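PDB 6ERC: peroxinectin A from Dictyostelium discoideum, which catalyses the hydrogen peroxide-dependent oxidation of phenolic donors and, as a secreted heme peroxidase, also acts on iodide and thiocyanate. Local coordinates for residues 49-53 with 54-58; 385-389 with 390-394; 426-429 with 430-434. All blocks are in the same frame, centred on the assembly; numbering follows the deposited sequence.

Contact 1: residues 49-53 with 54-58; sequences RAISN and IIFDQ
The closing turns of helix 48-56 are built where the carbonyls of Ala50, Ile51 and Ser52 meet the amides of Ile54, Ile55 and Phe56. Ile54 N gives Ala50 O a bond of 2.9 Å. Ile55 N repeats the alpha-helical step to Ile51 O, also at 2.9 Å. The next bond, from Phe56 N to Ser52 O, is weak because its N-H is bent at 127°, in keeping with the wider pi-type turn at 54-56. Isoleucine suits one flank of this helix: Ile51 and Ile55, one turn apart, run alongside each other, with Ile51 CG2 and Ile55 CD1 4.0 Å apart. Ile55 turns its other branch to the aromatic neighbour, CG2 standing 3.9 Å above one face of the Phe56 ring, toward its rim. In Ile54, CG1 sits beside the backbone N (chi1 -68°), which swings it back to within 3.4 Å of Ala50 O. The opposite chemistry begins at Asn53, whose OD1 lies 3.1 Å above the centre of the Arg49 guanidinium plane. The hydrogen bond to Asn53 OD1 comes from Arg365, which pairs with Asp57 in a salt bridge, while Asn53 ND2 reaches Asp101. Ser52 is small enough to face helix 379-390 and hydrogen-bonds Asp378 through OG; Arg422 takes the carbonyl oxygens of Ile55 and Asp57, where the chain is leaving helical geometry. The helix is thus packed into its surroundings, an apolar flank of isoleucines and a phenylalanine set on helices 379-390, 417-426 and 435-441 and a polar flank held by salt bridges and hydrogen bonds within the protein, as befits the largely helical animal heme peroxidase fold.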
ATOM      1  N   ARG A  49       3.942 -10.225  18.964  1.00 59.51           N
ATOM      2  CA  ARG A  49       5.248 -10.791  18.642  1.00 60.34           C
ATOM      3  C   ARG A  49       5.262 -12.306  18.806  1.00 61.47           C
ATOM      4  O   ARG A  49       6.023 -12.997  18.120  1.00 60.67           O
ATOM      5  CB  ARG A  49       6.326 -10.145  19.513  1.00 60.94           C
ATOM      6  CG  ARG A  49       7.726 -10.725  19.334  1.00 61.61           C
ATOM      7  CD  ARG A  49       8.194 -10.704  17.885  1.00 59.77           C
ATOM      8  NE  ARG A  49       9.556 -11.217  17.761  1.00 60.64           N
ATOM      9  CZ  ARG A  49      10.158 -11.498  16.608  1.00 60.51           C
ATOM     10  NH1 ARG A  49       9.526 -11.324  15.455  1.00 61.03           N
ATOM     11  NH2 ARG A  49      11.400 -11.962  16.611  1.00 61.91           N
ATOM     12  N   ALA A  50       4.438 -12.840  19.709  1.00 62.31           N
ATOM     13  CA  ALA A  50       4.329 -14.289  19.837  1.00 61.57           C
ATOM     14  C   ALA A  50       3.657 -14.888  18.608  1.00 58.82           C
ATOM     15  O   ALA A  50       4.169 -15.841  18.009  1.00 58.33           O
ATOM     16  CB  ALA A  50       3.560 -14.649  21.108  1.00 61.29           C
ATOM     17  N   ILE A  51       2.508 -14.336  18.211  1.00 58.36           N
ATOM     18  CA  ILE A  51       1.844 -14.800  16.998  1.00 59.94           C
ATOM     19  C   ILE A  51       2.782 -14.689  15.805  1.00 59.56           C
ATOM     20  O   ILE A  51       2.749 -15.530  14.898  1.00 58.69           O
ATOM     21  CB  ILE A  51       0.541 -14.011  16.759  1.00 59.07           C
ATOM     22  CG1 ILE A  51      -0.432 -14.182  17.931  1.00 60.38           C
ATOM     23  CG2 ILE A  51      -0.115 -14.444  15.457  1.00 58.94           C
ATOM     24  CD1 ILE A  51      -0.963 -15.595  18.118  1.00 60.03           C
ATOM     25  N   SER A  52       3.625 -13.656  15.780  1.00 58.37           N
ATOM     26  CA  SER A  52       4.585 -13.504  14.691  1.00 59.11           C
ATOM     27  C   SER A  52       5.559 -14.675  14.658  1.00 58.83           C
ATOM     28  O   SER A  52       5.796 -15.272  13.602  1.00 58.23           O
ATOM     29  CB  SER A  52       5.337 -12.181  14.841  1.00 59.58           C
ATOM     30  OG  SER A  52       6.299 -12.019  13.815  1.00 58.24           O
ATOM     31  N   ASN A  53       6.132 -15.021  15.811  1.00 59.14           N
ATOM     32  CA  ASN A  53       7.097 -16.114  15.858  1.00 61.00           C
ATOM     33  C   ASN A  53       6.438 -17.453  15.551  1.00 60.01           C
ATOM     34  O   ASN A  53       7.038 -18.307  14.889  1.00 59.65           O
ATOM     35  CB  ASN A  53       7.776 -16.155  17.227  1.00 60.20           C
ATOM     36  CG  ASN A  53       8.720 -14.990  17.442  1.00 61.10           C
ATOM     37  OD1 ASN A  53       9.453 -14.594  16.536  1.00 62.62           O
ATOM     38  ND2 ASN A  53       8.703 -14.429  18.645  1.00 60.92           N
ATOM     39  N   ILE A  54       5.207 -17.658  16.019  1.00 59.01           N
ATOM     40  CA  ILE A  54       4.567 -18.960  15.864  1.00 61.48           C
ATOM     41  C   ILE A  54       4.128 -19.173  14.421  1.00 59.00           C
ATOM     42  O   ILE A  54       4.380 -20.229  13.829  1.00 60.65           O
ATOM     43  CB  ILE A  54       3.381 -19.099  16.839  1.00 61.66           C
ATOM     44  CG1 ILE A  54       3.884 -19.172  18.286  1.00 60.93           C
ATOM     45  CG2 ILE A  54       2.552 -20.345  16.518  1.00 59.80           C
ATOM     46  CD1 ILE A  54       2.809 -18.935  19.326  1.00 59.71           C
ATOM     47  N   ILE A  55       3.462 -18.184  13.838  1.00 57.87           N
ATOM     48  CA  ILE A  55       2.815 -18.337  12.538  1.00 60.63           C
ATOM     49  C   ILE A  55       3.677 -17.797  11.403  1.00 58.72           C
ATOM     50  O   ILE A  55       3.907 -18.486  10.410  1.00 58.17           O
ATOM     51  CB  ILE A  55       1.427 -17.659  12.560  1.00 59.68           C
ATOM     52  CG1 ILE A  55       0.445 -18.534  13.342  1.00 59.29           C
ATOM     53  CG2 ILE A  55       0.916 -17.409  11.140  1.00 58.49           C
ATOM     54  CD1 ILE A  55      -0.898 -17.895  13.585  1.00 59.04           C
ATOM     55  N   PHE A  56       4.154 -16.559  11.524  1.00 57.66           N
ATOM     56  CA  PHE A  56       4.744 -15.870  10.384  1.00 59.28           C
ATOM     57  C   PHE A  56       6.196 -16.245  10.115  1.00 58.53           C
ATOM     58  O   PHE A  56       6.717 -15.874   9.059  1.00 58.07           O
ATOM     59  CB  PHE A  56       4.631 -14.356  10.585  1.00 58.85           C
ATOM     60  CG  PHE A  56       3.231 -13.837  10.425  1.00 58.88           C
ATOM     61  CD1 PHE A  56       2.774 -13.405   9.192  1.00 57.14           C
ATOM     62  CD2 PHE A  56       2.367 -13.794  11.504  1.00 58.72           C
ATOM     63  CE1 PHE A  56       1.487 -12.934   9.039  1.00 56.64           C
ATOM     64  CE2 PHE A  56       1.076 -13.322  11.356  1.00 58.75           C
ATOM     65  CZ  PHE A  56       0.636 -12.892  10.121  1.00 57.24           C
ATOM     66  N   ASP A  57       6.855 -16.972  11.014  1.00 58.91           N
ATOM     67  CA  ASP A  57       8.265 -17.283  10.816  1.00 58.24           C
ATOM     68  C   ASP A  57       8.474 -18.005   9.493  1.00 58.81           C
ATOM     69  O   ASP A  57       7.742 -18.938   9.152  1.00 58.54           O
ATOM     70  CB  ASP A  57       8.793 -18.141  11.962  1.00 60.10           C
ATOM     71  CG  ASP A  57      10.291 -18.361  11.873  1.00 59.83           C
ATOM     72  OD1 ASP A  57      11.030 -17.353  11.834  1.00 58.10           O
ATOM     73  OD2 ASP A  57      10.729 -19.533  11.837  1.00 60.15           O
ATOM     74  N   GLN A  58       9.485 -17.567   8.747  1.00 60.46           N
ATOM     75  CA  GLN A  58       9.819 -18.148   7.456  1.00 59.17           C
ATOM     76  C   GLN A  58      11.301 -18.483   7.439  1.00 59.53           C
ATOM     77  O   GLN A  58      12.132 -17.656   7.827  1.00 60.43           O
ATOM     78  CB  GLN A  58       9.471 -17.188   6.317  1.00 59.02           C
ATOM     79  CG  GLN A  58       9.536 -17.813   4.938  1.00 59.63           C
ATOM     80  CD  GLN A  58       8.905 -16.934   3.879  1.00 57.97           C
ATOM     81  OE1 GLN A  58       8.246 -15.944   4.195  1.00 57.84           O
ATOM     82  NE2 GLN A  58       9.100 -17.292   2.614  1.00 57.34           N
TER

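Contact 2: residues 385-389 with 390-394; sequences QRNRD and HGIPP. With HEM (protoporphyrin IX containing Fe), chain F.
Arg386 crosses the ring of His390 on its way to a heme propionate, which it grips with two nitrogens. Arg386 NH2 meets O2A of the heme at 2.8 Å, nearly straight and at the edge of the guanidinium, in its plane; Arg386 NE makes a longer bond of 3.3 Å to heme O1A. Standing opposite the backbone N (chi1 -165°), Arg386 CG is laid over one face of His390, 4.0 Å from the ring centroid, a CH-pi contact; bends at chi2 and chi3 then turn the guanidinium to the propionate. Cut back to an alanine, this position would probably leave the propionate without these two bonds and His390 without its CH-pi partner. Farther out, His390 ND1 is bonded to Asn294. Asp389 OD2 stands 3.9 Å from Arg386 NH1, a long, charge-only pairing; that NH1 is hydrogen-bonded to Thr119 OG1, while Thr119 N bonds Asp389 OD2 and Arg118 holds OD1. The helix closes in a Schellman motif: Ile392 N bonds Asn387 O at 2.9 Å, Gly391 N bonds Arg388 O weakly, and Gly391 adopts a phi of 76°, easily reached without a side chain. Ile392 CG1 then folds against Asn387 CB at 4.0 Å. This end of helix 379-390 is buried between helix 294-300, touched by Asn387 and Ile392, and strands 91-96 and 113-124, met by Gln385.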
ATOM      1  N   GLN A 385      -0.733  -5.871  15.778  1.00 55.95           N
ATOM      2  CA  GLN A 385      -1.065  -4.745  16.645  1.00 58.09           C
ATOM      3  C   GLN A 385      -2.116  -3.850  16.003  1.00 60.62           C
ATOM      4  O   GLN A 385      -3.111  -3.486  16.641  1.00 59.69           O
ATOM      5  CB  GLN A 385       0.194  -3.941  16.957  1.00 58.91           C
ATOM      6  CG  GLN A 385       1.171  -4.660  17.844  1.00 62.74           C
ATOM      7  CD  GLN A 385       0.750  -4.659  19.299  1.00 60.06           C
ATOM      8  OE1 GLN A 385       0.484  -5.710  19.879  1.00 60.10           O
ATOM      9  NE2 GLN A 385       0.692  -3.475  19.898  1.00 59.72           N
ATOM     10  N   ARG A 386      -1.904  -3.481  14.734  1.00 58.59           N
ATOM     11  CA  ARG A 386      -2.807  -2.549  14.067  1.00 57.86           C
ATOM     12  C   ARG A 386      -4.218  -3.115  13.984  1.00 56.42           C
ATOM     13  O   ARG A 386      -5.197  -2.391  14.199  1.00 55.31           O
ATOM     14  CB  ARG A 386      -2.271  -2.217  12.670  1.00 59.78           C
ATOM     15  CG  ARG A 386      -2.912  -0.999  12.011  1.00 57.04           C
ATOM     16  CD  ARG A 386      -2.492   0.302  12.678  1.00 58.22           C
ATOM     17  NE  ARG A 386      -1.043   0.469  12.714  1.00 58.28           N
ATOM     18  CZ  ARG A 386      -0.421   1.469  13.332  1.00 59.03           C
ATOM     19  NH1 ARG A 386      -1.118   2.400  13.970  1.00 59.54           N
ATOM     20  NH2 ARG A 386       0.902   1.540  13.317  1.00 58.98           N
ATOM     21  N   ASN A 387      -4.345  -4.406  13.670  1.00 56.24           N
ATOM     22  CA  ASN A 387      -5.662  -5.034  13.661  1.00 57.06           C
ATOM     23  C   ASN A 387      -6.292  -4.997  15.047  1.00 56.67           C
ATOM     24  O   ASN A 387      -7.483  -4.696  15.190  1.00 53.77           O
ATOM     25  CB  ASN A 387      -5.557  -6.474  13.158  1.00 58.01           C
ATOM     26  CG  ASN A 387      -5.245  -6.557  11.677  1.00 54.95           C
ATOM     27  OD1 ASN A 387      -6.148  -6.578  10.843  1.00 52.67           O
ATOM     28  ND2 ASN A 387      -3.962  -6.613  11.346  1.00 55.62           N
ATOM     29  N   ARG A 388      -5.505  -5.303  16.081  1.00 57.20           N
ATOM     30  CA  ARG A 388      -6.014  -5.250  17.447  1.00 58.79           C
ATOM     31  C   ARG A 388      -6.201  -3.813  17.913  1.00 58.66           C
ATOM     32  O   ARG A 388      -7.073  -3.540  18.747  1.00 57.40           O
ATOM     33  CB  ARG A 388      -5.065  -6.004  18.377  1.00 58.74           C
ATOM     34  CG  ARG A 388      -4.973  -7.487  18.060  1.00 57.89           C
ATOM     35  CD  ARG A 388      -3.826  -8.157  18.786  1.00 58.56           C
ATOM     36  NE  ARG A 388      -3.763  -9.584  18.487  1.00 58.17           N
ATOM     37  CZ  ARG A 388      -2.943 -10.441  19.086  1.00 59.74           C
ATOM     38  NH1 ARG A 388      -2.108 -10.018  20.027  1.00 59.77           N
ATOM     39  NH2 ARG A 388      -2.959 -11.723  18.747  1.00 59.53           N
ATOM     40  N   ASP A 389      -5.395  -2.889  17.387  1.00 58.71           N
ATOM     41  CA  ASP A 389      -5.600  -1.468  17.654  1.00 58.19           C
ATOM     42  C   ASP A 389      -6.930  -0.996  17.079  1.00 56.47           C
ATOM     43  O   ASP A 389      -7.690  -0.282  17.744  1.00 56.59           O
ATOM     44  CB  ASP A 389      -4.434  -0.668  17.069  1.00 58.39           C
ATOM     45  CG  ASP A 389      -4.598   0.833  17.240  1.00 58.98           C
ATOM     46  OD1 ASP A 389      -5.596   1.274  17.847  1.00 59.89           O
ATOM     47  OD2 ASP A 389      -3.715   1.577  16.766  1.00 57.26           O
ATOM     48  N   HIS A 390      -7.232  -1.392  15.843  1.00 56.71           N
ATOM     49  CA  HIS A 390      -8.457  -0.964  15.178  1.00 56.88           C
ATOM     50  C   HIS A 390      -9.676  -1.769  15.599  1.00 56.08           C
ATOM     51  O   HIS A 390     -10.796  -1.393  15.238  1.00 54.98           O
ATOM     52  CB  HIS A 390      -8.302  -1.065  13.657  1.00 57.91           C
ATOM     53  CG  HIS A 390      -7.285  -0.128  13.083  1.00 57.73           C
ATOM     54  ND1 HIS A 390      -7.240   0.190  11.742  1.00 57.30           N
ATOM     55  CD2 HIS A 390      -6.270   0.554  13.666  1.00 58.20           C
ATOM     56  CE1 HIS A 390      -6.245   1.032  11.525  1.00 57.75           C
ATOM     57  NE2 HIS A 390      -5.640   1.268  12.676  1.00 57.97           N
ATOM     58  N   GLY A 391      -9.492  -2.861  16.331  1.00 57.73           N
ATOM     59  CA  GLY A 391     -10.616  -3.674  16.754  1.00 56.15           C
ATOM     60  C   GLY A 391     -11.192  -4.527  15.648  1.00 55.21           C
ATOM     61  O   GLY A 391     -12.415  -4.697  15.573  1.00 55.03           O
ATOM     62  N   ILE A 392     -10.343  -5.063  14.776  1.00 54.72           N
ATOM     63  CA  ILE A 392     -10.834  -5.950  13.716  1.00 55.14           C
ATOM     64  C   ILE A 392     -11.443  -7.194  14.356  1.00 55.60           C
ATOM     65  O   ILE A 392     -10.794  -7.828  15.212  1.00 56.78           O
ATOM     66  CB  ILE A 392      -9.692  -6.326  12.750  1.00 56.43           C
ATOM     67  CG1 ILE A 392      -9.154  -5.078  12.035  1.00 54.80           C
ATOM     68  CG2 ILE A 392     -10.153  -7.377  11.732  1.00 55.05           C
ATOM     69  CD1 ILE A 392     -10.144  -4.403  11.091  1.00 53.43           C
ATOM     70  N   PRO A 393     -12.664  -7.586  14.003  1.00 55.86           N
ATOM     71  CA  PRO A 393     -13.275  -8.764  14.630  1.00 54.95           C
ATOM     72  C   PRO A 393     -12.450 -10.013  14.385  1.00 56.00           C
ATOM     73  O   PRO A 393     -11.568 -10.028  13.513  1.00 55.28           O
ATOM     74  CB  PRO A 393     -14.644  -8.861  13.939  1.00 55.19           C
ATOM     75  CG  PRO A 393     -14.929  -7.495  13.482  1.00 56.32           C
ATOM     76  CD  PRO A 393     -13.606  -6.905  13.099  1.00 55.43           C
ATOM     77  N   PRO A 394     -12.704 -11.083  15.139  1.00 56.87           N
ATOM     78  CA  PRO A 394     -12.028 -12.356  14.867  1.00 56.69           C
ATOM     79  C   PRO A 394     -12.389 -12.918  13.499  1.00 56.03           C
ATOM     80  O   PRO A 394     -13.385 -12.543  12.877  1.00 54.93           O
ATOM     81  CB  PRO A 394     -12.529 -13.269  15.991  1.00 57.07           C
ATOM     82  CG  PRO A 394     -12.925 -12.342  17.079  1.00 57.21           C
ATOM     83  CD  PRO A 394     -13.453 -11.119  16.405  1.00 56.66           C
TER
HETATM   84  CHA HEM F 604       1.385  -0.632   5.759  1.00 54.12           C
HETATM   85  CHB HEM F 604       6.066  -1.528   4.946  1.00 50.11           C
HETATM   86  CHC HEM F 604       4.891  -3.803   0.809  1.00 47.77           C
HETATM   87  CHD HEM F 604       0.194  -3.108   1.764  1.00 52.38           C
HETATM   88  C1A HEM F 604       2.744  -0.734   5.924  1.00 52.15           C
HETATM   89  C2A HEM F 604       3.484  -0.337   7.096  1.00 50.82           C
HETATM   90  C3A HEM F 604       4.779  -0.583   6.882  1.00 49.41           C
HETATM   91  C4A HEM F 604       4.900  -1.144   5.555  1.00 49.80           C
HETATM   92  CMA HEM F 604       5.953  -0.318   7.851  1.00 45.54           C
HETATM   93  CAA HEM F 604       2.846   0.253   8.365  1.00 51.66           C
HETATM   94  CBA HEM F 604       3.018  -0.784   9.466  1.00 52.61           C
HETATM   95  CGA HEM F 604       1.977  -0.576  10.534  1.00 54.79           C
HETATM   96  O1A HEM F 604       0.763  -0.718  10.237  1.00 54.82           O
HETATM   97  O2A HEM F 604       2.362  -0.277  11.693  1.00 54.01           O
HETATM   98  C1B HEM F 604       6.145  -2.200   3.750  1.00 49.24           C
HETATM   99  C2B HEM F 604       7.373  -2.603   3.109  1.00 47.71           C
HETATM  100  C3B HEM F 604       7.057  -3.228   1.963  1.00 48.25           C
HETATM  101  C4B HEM F 604       5.612  -3.242   1.847  1.00 49.49           C
HETATM  102  CMB HEM F 604       8.760  -2.310   3.715  1.00 43.14           C
HETATM  103  CAB HEM F 604       7.981  -3.864   0.899  1.00 47.63           C
HETATM  104  CBB HEM F 604       9.310  -3.934   1.031  1.00 48.58           C
HETATM  105  C1C HEM F 604       3.517  -3.827   0.703  1.00 47.66           C
HETATM  106  C2C HEM F 604       2.745  -4.427  -0.372  1.00 48.10           C
HETATM  107  C3C HEM F 604       1.437  -4.229  -0.103  1.00 49.54           C
HETATM  108  C4C HEM F 604       1.360  -3.502   1.145  1.00 51.55           C
HETATM  109  CMC HEM F 604       3.423  -5.147  -1.557  1.00 45.50           C
HETATM  110  CAC HEM F 604       0.137  -4.626  -0.852  1.00 47.87           C
HETATM  111  CBC HEM F 604       0.071  -5.281  -2.013  1.00 47.73           C
HETATM  112  C1D HEM F 604       0.111  -2.342   2.901  1.00 52.10           C
HETATM  113  C2D HEM F 604      -1.100  -1.794   3.467  1.00 51.41           C
HETATM  114  C3D HEM F 604      -0.763  -1.123   4.572  1.00 54.18           C
HETATM  115  C4D HEM F 604       0.667  -1.204   4.736  1.00 54.05           C
HETATM  116  CMD HEM F 604      -2.514  -1.999   2.887  1.00 49.08           C
HETATM  117  CAD HEM F 604      -1.690  -0.343   5.521  1.00 53.66           C
HETATM  118  CBD HEM F 604      -1.946   0.992   4.829  1.00 54.33           C
HETATM  119  CGD HEM F 604      -2.090   2.109   5.834  1.00 53.26           C
HETATM  120  O1D HEM F 604      -1.046   2.669   6.256  1.00 51.67           O
HETATM  121  O2D HEM F 604      -3.237   2.455   6.214  1.00 51.47           O
HETATM  122  NA  HEM F 604       3.640  -1.223   4.999  1.00 54.14           N
HETATM  123  NB  HEM F 604       5.090  -2.603   2.956  1.00 54.65           N
HETATM  124  NC  HEM F 604       2.637  -3.271   1.607  1.00 52.80           N
HETATM  125  ND  HEM F 604       1.169  -1.960   3.700  1.00 55.15           N
HETATM  126 FE   HEM F 604       3.106  -2.230   3.304  1.00 61.91          FE

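Contact 3: residues 426-429 with 430-434; sequences AYKS and VDDID
Tyr427 and Ile433 make the close-packed half of the loop between helices 417-426 and 435-441. Ile433 CA sits 3.6 Å above the ring of Tyr427, almost exactly over its centre, in a CH-pi contact. The branched side chain continues along that ring, Ile433 CG1 lying 3.8 Å from Tyr427 CD2, and the two side chains cross at about a right angle. With CG beside the backbone N (chi1 -51°), the ring is directed under Ile433, and the length of the tyrosine carries its hydroxyl to the end of the loop. Tyr427 OH donates to Asp434 OD2 at 3.1 Å, approaching on the anti side of the carboxylate, and receives a weak bond from Asp434 N. A tyrosine suits this place because its ring offers an apolar face while the hydroxyl both gives and accepts. Between the two halves, Ser429 starts the short 3-10 segment 430-432 with an ST turn: its OG accepts Asp431 N at 3.2 Å, and its carbonyl oxygen accepts Asp432 N. The outer side is looser. Lys428 is exposed, and its NZ remains 4.1 Å from Asp432 OD2, too far for a salt bridge, so the attraction is at most a loose one. The same carboxylate oxygen comes closer to carbon, 3.2 Å from Ser429 CB. Asp434 OD2 has a further partner in Arg388, whose positive charge probably helps to keep the carboxylate ionised and so a good acceptor for the tyrosine hydroxyl.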
ATOM      1  N   ALA A 426      -0.970 -21.400  17.870  1.00 61.08           N
ATOM      2  CA  ALA A 426      -1.170 -19.981  18.151  1.00 62.45           C
ATOM      3  C   ALA A 426      -2.507 -19.718  18.834  1.00 60.70           C
ATOM      4  O   ALA A 426      -2.587 -18.885  19.742  1.00 59.88           O
ATOM      5  CB  ALA A 426      -1.077 -19.170  16.856  1.00 61.40           C
ATOM      6  N   TYR A 427      -3.561 -20.408  18.408  1.00 60.32           N
ATOM      7  CA  TYR A 427      -4.898 -20.207  18.941  1.00 60.97           C
ATOM      8  C   TYR A 427      -5.458 -21.529  19.448  1.00 61.46           C
ATOM      9  O   TYR A 427      -5.140 -22.599  18.921  1.00 62.44           O
ATOM     10  CB  TYR A 427      -5.837 -19.630  17.878  1.00 60.34           C
ATOM     11  CG  TYR A 427      -5.292 -18.407  17.182  1.00 59.28           C
ATOM     12  CD1 TYR A 427      -5.455 -17.144  17.730  1.00 59.05           C
ATOM     13  CD2 TYR A 427      -4.619 -18.518  15.977  1.00 59.07           C
ATOM     14  CE1 TYR A 427      -4.960 -16.024  17.097  1.00 59.85           C
ATOM     15  CE2 TYR A 427      -4.121 -17.405  15.335  1.00 59.40           C
ATOM     16  CZ  TYR A 427      -4.295 -16.161  15.898  1.00 59.27           C
ATOM     17  OH  TYR A 427      -3.799 -15.049  15.261  1.00 57.34           O
ATOM     18  N   LYS A 428      -6.301 -21.446  20.476  1.00 61.51           N
ATOM     19  CA  LYS A 428      -6.958 -22.635  20.999  1.00 63.87           C
ATOM     20  C   LYS A 428      -8.290 -22.915  20.318  1.00 61.72           C
ATOM     21  O   LYS A 428      -8.770 -24.052  20.372  1.00 62.84           O
ATOM     22  CB  LYS A 428      -7.165 -22.504  22.514  1.00 63.74           C
ATOM     23  CG  LYS A 428      -8.163 -21.439  22.933  1.00 63.72           C
ATOM     24  CD  LYS A 428      -8.069 -21.166  24.430  1.00 64.16           C
ATOM     25  CE  LYS A 428      -9.153 -20.202  24.899  1.00 65.63           C
ATOM     26  NZ  LYS A 428     -10.510 -20.822  24.875  1.00 66.94           N
ATOM     27  N   SER A 429      -8.883 -21.916  19.669  1.00 61.83           N
ATOM     28  CA  SER A 429     -10.128 -22.093  18.937  1.00 63.39           C
ATOM     29  C   SER A 429     -10.042 -21.362  17.606  1.00 61.09           C
ATOM     30  O   SER A 429      -9.294 -20.392  17.461  1.00 60.44           O
ATOM     31  CB  SER A 429     -11.330 -21.574  19.737  1.00 63.56           C
ATOM     32  OG  SER A 429     -12.520 -21.651  18.974  1.00 65.00           O
ATOM     33  N   VAL A 430     -10.815 -21.840  16.627  1.00 60.20           N
ATOM     34  CA  VAL A 430     -10.889 -21.143  15.346  1.00 59.34           C
ATOM     35  C   VAL A 430     -11.510 -19.766  15.532  1.00 59.44           C
ATOM     36  O   VAL A 430     -11.114 -18.797  14.874  1.00 58.86           O
ATOM     37  CB  VAL A 430     -11.667 -21.978  14.310  1.00 59.95           C
ATOM     38  CG1 VAL A 430     -10.932 -23.274  14.003  1.00 60.69           C
ATOM     39  CG2 VAL A 430     -13.092 -22.254  14.781  1.00 60.02           C
ATOM     40  N   ASP A 431     -12.481 -19.654  16.437  1.00 60.03           N
ATOM     41  CA  ASP A 431     -13.117 -18.372  16.713  1.00 58.87           C
ATOM     42  C   ASP A 431     -12.206 -17.409  17.467  1.00 59.16           C
ATOM     43  O   ASP A 431     -12.639 -16.292  17.773  1.00 58.26           O
ATOM     44  CB  ASP A 431     -14.407 -18.596  17.501  1.00 60.21           C
ATOM     45  CG  ASP A 431     -15.471 -19.309  16.684  1.00 60.80           C
ATOM     46  OD1 ASP A 431     -15.908 -18.749  15.656  1.00 59.84           O
ATOM     47  OD2 ASP A 431     -15.866 -20.434  17.064  1.00 61.69           O
ATOM     48  N   ASP A 432     -10.975 -17.811  17.783  1.00 60.11           N
ATOM     49  CA  ASP A 432      -9.977 -16.921  18.360  1.00 59.61           C
ATOM     50  C   ASP A 432      -8.961 -16.437  17.336  1.00 59.77           C
ATOM     51  O   ASP A 432      -8.111 -15.605  17.672  1.00 60.31           O
ATOM     52  CB  ASP A 432      -9.236 -17.621  19.506  1.00 61.28           C
ATOM     53  CG  ASP A 432     -10.168 -18.131  20.581  1.00 60.81           C
ATOM     54  OD1 ASP A 432     -11.241 -17.523  20.781  1.00 60.82           O
ATOM     55  OD2 ASP A 432      -9.824 -19.141  21.230  1.00 61.56           O
ATOM     56  N   ILE A 433      -9.022 -16.937  16.102  1.00 59.78           N
ATOM     57  CA  ILE A 433      -8.033 -16.579  15.094  1.00 58.73           C
ATOM     58  C   ILE A 433      -8.187 -15.112  14.719  1.00 56.55           C
ATOM     59  O   ILE A 433      -9.304 -14.614  14.528  1.00 57.09           O
ATOM     60  CB  ILE A 433      -8.175 -17.484  13.857  1.00 58.05           C
ATOM     61  CG1 ILE A 433      -8.009 -18.958  14.249  1.00 58.60           C
ATOM     62  CG2 ILE A 433      -7.142 -17.113  12.810  1.00 57.30           C
ATOM     63  CD1 ILE A 433      -8.329 -19.936  13.134  1.00 57.41           C
ATOM     64  N   ASP A 434      -7.062 -14.410  14.616  1.00 56.60           N
ATOM     65  CA  ASP A 434      -7.070 -13.050  14.092  1.00 58.47           C
ATOM     66  C   ASP A 434      -7.444 -13.064  12.613  1.00 56.48           C
ATOM     67  O   ASP A 434      -6.920 -13.873  11.841  1.00 55.99           O
ATOM     68  CB  ASP A 434      -5.699 -12.398  14.279  1.00 57.66           C
ATOM     69  CG  ASP A 434      -5.503 -11.833  15.671  1.00 57.11           C
ATOM     70  OD1 ASP A 434      -6.313 -10.975  16.078  1.00 56.93           O
ATOM     71  OD2 ASP A 434      -4.543 -12.241  16.356  1.00 57.64           O
TER

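Contact 2 is the buried member, with Arg386 reaching the heme and its other polar side chains paired within the protein, whereas contacts 1 and 3 lie farther from the chain centre and are only partly buried. Contacts 1 and 3 share an apolar seam: Ile55 and Ile51 of helix 48-56 pack on Ala426 and Tyr427. Contact 2 joins contact 3 by charge, through Arg388 NH2 and Asp434 OD2 at 2.9 Å, and by Pro394 packing on the backbone of 431-433. Arg388 also packs on Ile51, and so touches both neighbours. Helix geometry governs contacts 1 and 2, one through a widened turn and the other through a Schellman end, while contact 3 shapes a loop with an ST turn.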